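Local coordinates for protein necrotic enteritis toxin B (Clostridium perfringens, PDB 4I0N) that probably forms pores in host cell membranes as a secreted toxin with the alpha-hemolysin fold, at residues T108-D113 against D153-Q158. Sequence-based numbering, arbitrary orientation.
Sequences TIDKKD and DFRTIQ
The side chains of Asp-110 and Arg-155 run next to each other and close a two-pronged salt bridge. Arg-155 NE donates to Asp-110 OD1 at 2.8 Å, and Arg-155 NH2 donates to Asp-110 OD2 at 3.0 Å. Both bonds are nearly straight. The carboxylate sits at the guanidinium edge, close to its plane, but is itself turned by 46°, so both nitrogens approach the oxygens from well out of the carboxylate plane. Arg-155 CG stands between the backbone N and the carbonyl carbon (chi1 57°), and a bend at chi3 brings NE and NH2 round to the acid. Two nitrogens on two oxygens restrict rotation of both groups. Beside the pair, Thr-108 CG2 packs on Arg-155 CD at 4.1 Å. Thr-108 also runs alongside Ile-157, with CG2 4.0 Å from Ile-157 CG1.

The backbones form a short antiparallel ladder. Ile-109 and Thr-156 are its hydrogen-bonded pair: Ile-109 N reaches Thr-156 O at 2.8 Å, and Thr-156 N reaches Ile-109 O at 2.9 Å. Thr-108 and Ile-157 form the adjacent non-hydrogen-bonded pair. There Thr-108 CA adds a CA-H...O contact of 3.1 Å to Thr-156 O. Where direct pairing stops, one water donates to both Asp-110 O and Phe-154 O; a second lies near the same two oxygens.

The side chain of Gln-151 hydrogen-bonds both segments: NE2 to Ile-109 O and Lys-111 O, OE1 to Thr-156 OG1, which also meets Tyr-149 OH. The contact joins the two ends of residues 113-150, whose small antiparallel sheet is consistent with the folded pre-stem of a leukocidin-family toxin not yet assembled into a pore. Strand 108-109 is a brief addition to strand 154-162, which also pairs with strand 165-172, where Phe-154 meets Phe-172 edge-to-face and packs against helix 214-217.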
# COMPACT_ATOMS: atom_id res chain seq x y z
N THR A 108 -4.94 8.44 -9.66
CA THR A 108 -5.65 8.48 -8.39
C THR A 108 -6.96 7.71 -8.49
O THR A 108 -7.73 7.92 -9.45
CB THR A 108 -5.93 9.91 -7.96
OG1 THR A 108 -4.67 10.58 -7.85
CG2 THR A 108 -6.69 10.00 -6.63
N ILE A 109 -7.21 6.85 -7.51
CA ILE A 109 -8.42 6.01 -7.48
C ILE A 109 -9.18 6.27 -6.19
O ILE A 109 -8.65 6.09 -5.10
CB ILE A 109 -8.09 4.50 -7.67
CG1 ILE A 109 -7.34 4.33 -9.00
CG2 ILE A 109 -9.36 3.63 -7.56
CD1 ILE A 109 -6.77 2.98 -9.28
N ASP A 110 -10.41 6.74 -6.34
CA ASP A 110 -11.25 7.08 -5.20
C ASP A 110 -12.24 5.94 -4.91
O ASP A 110 -12.88 5.95 -3.86
CB ASP A 110 -12.07 8.35 -5.48
CG ASP A 110 -11.28 9.63 -5.35
OD1 ASP A 110 -10.05 9.61 -5.17
OD2 ASP A 110 -11.93 10.70 -5.44
N LYS A 111 -12.40 4.99 -5.84
CA LYS A 111 -13.35 3.88 -5.68
C LYS A 111 -12.93 2.99 -4.52
O LYS A 111 -11.73 2.77 -4.33
CB LYS A 111 -13.37 3.01 -6.94
CG LYS A 111 -13.70 3.74 -8.23
CD LYS A 111 -15.08 4.37 -8.17
CE LYS A 111 -15.43 5.19 -9.43
NZ LYS A 111 -15.07 4.51 -10.70
N LYS A 112 -13.90 2.45 -3.79
CA LYS A 112 -13.54 1.60 -2.65
C LYS A 112 -12.73 0.38 -3.11
O LYS A 112 -11.76 -0.03 -2.44
CB LYS A 112 -14.79 1.14 -1.89
CG LYS A 112 -14.48 0.13 -0.77
CD LYS A 112 -15.71 -0.21 0.07
CE LYS A 112 -16.83 -0.79 -0.76
NZ LYS A 112 -16.55 -2.19 -1.14
N ASP A 113 -13.14 -0.25 -4.21
CA ASP A 113 -12.47 -1.46 -4.68
C ASP A 113 -11.53 -1.11 -5.81
O ASP A 113 -11.95 -0.61 -6.86
CB ASP A 113 -13.47 -2.53 -5.14
CG ASP A 113 -14.38 -2.99 -4.03
OD1 ASP A 113 -13.93 -3.02 -2.86
OD2 ASP A 113 -15.54 -3.33 -4.33
N ASP A 153 -13.28 4.66 2.62
CA ASP A 153 -13.00 6.00 3.19
C ASP A 153 -11.64 6.61 2.84
O ASP A 153 -11.34 7.71 3.33
CB ASP A 153 -13.16 6.03 4.72
CG ASP A 153 -14.57 5.71 5.18
OD1 ASP A 153 -15.53 5.71 4.37
OD2 ASP A 153 -14.73 5.48 6.39
N PHE A 154 -10.85 5.91 2.01
CA PHE A 154 -9.52 6.35 1.60
C PHE A 154 -9.46 6.44 0.09
O PHE A 154 -10.40 5.98 -0.60
CB PHE A 154 -8.44 5.36 2.09
CG PHE A 154 -8.12 5.46 3.56
CD1 PHE A 154 -6.84 5.85 3.97
CD2 PHE A 154 -9.06 5.08 4.52
CE1 PHE A 154 -6.51 5.90 5.36
CE2 PHE A 154 -8.77 5.12 5.90
CZ PHE A 154 -7.48 5.53 6.32
N ARG A 155 -8.40 7.06 -0.43
CA ARG A 155 -8.10 7.04 -1.87
C ARG A 155 -6.65 6.64 -2.08
O ARG A 155 -5.84 6.77 -1.16
CB ARG A 155 -8.35 8.43 -2.49
CG ARG A 155 -7.55 9.54 -1.85
CD ARG A 155 -7.53 10.81 -2.72
NE ARG A 155 -8.86 11.17 -3.20
CZ ARG A 155 -9.62 12.13 -2.67
NH1 ARG A 155 -9.19 12.86 -1.63
NH2 ARG A 155 -10.84 12.37 -3.18
N THR A 156 -6.35 6.16 -3.28
CA THR A 156 -4.99 5.79 -3.64
C THR A 156 -4.44 6.83 -4.62
O THR A 156 -5.10 7.15 -5.62
CB THR A 156 -4.96 4.42 -4.34
OG1 THR A 156 -5.36 3.43 -3.40
CG2 THR A 156 -3.53 4.11 -4.86
N ILE A 157 -3.27 7.38 -4.30
CA ILE A 157 -2.62 8.36 -5.16
C ILE A 157 -1.27 7.77 -5.53
O ILE A 157 -0.43 7.55 -4.65
CB ILE A 157 -2.41 9.71 -4.43
CG1 ILE A 157 -3.78 10.25 -3.94
CG2 ILE A 157 -1.67 10.72 -5.34
CD1 ILE A 157 -3.67 11.25 -2.79
N GLN A 158 -1.05 7.47 -6.81
CA GLN A 158 0.32 7.07 -7.19
C GLN A 158 1.17 8.34 -7.25
O GLN A 158 1.01 9.16 -8.15
CB GLN A 158 0.38 6.28 -8.49
CG GLN A 158 1.82 5.75 -8.74
CD GLN A 158 1.94 4.79 -9.91
OE1 GLN A 158 1.42 5.04 -11.00
NE2 GLN A 158 2.67 3.68 -9.70
O HOH W 1 -12.60 4.52 -1.32
O HOH W 2 -12.02 8.05 -1.83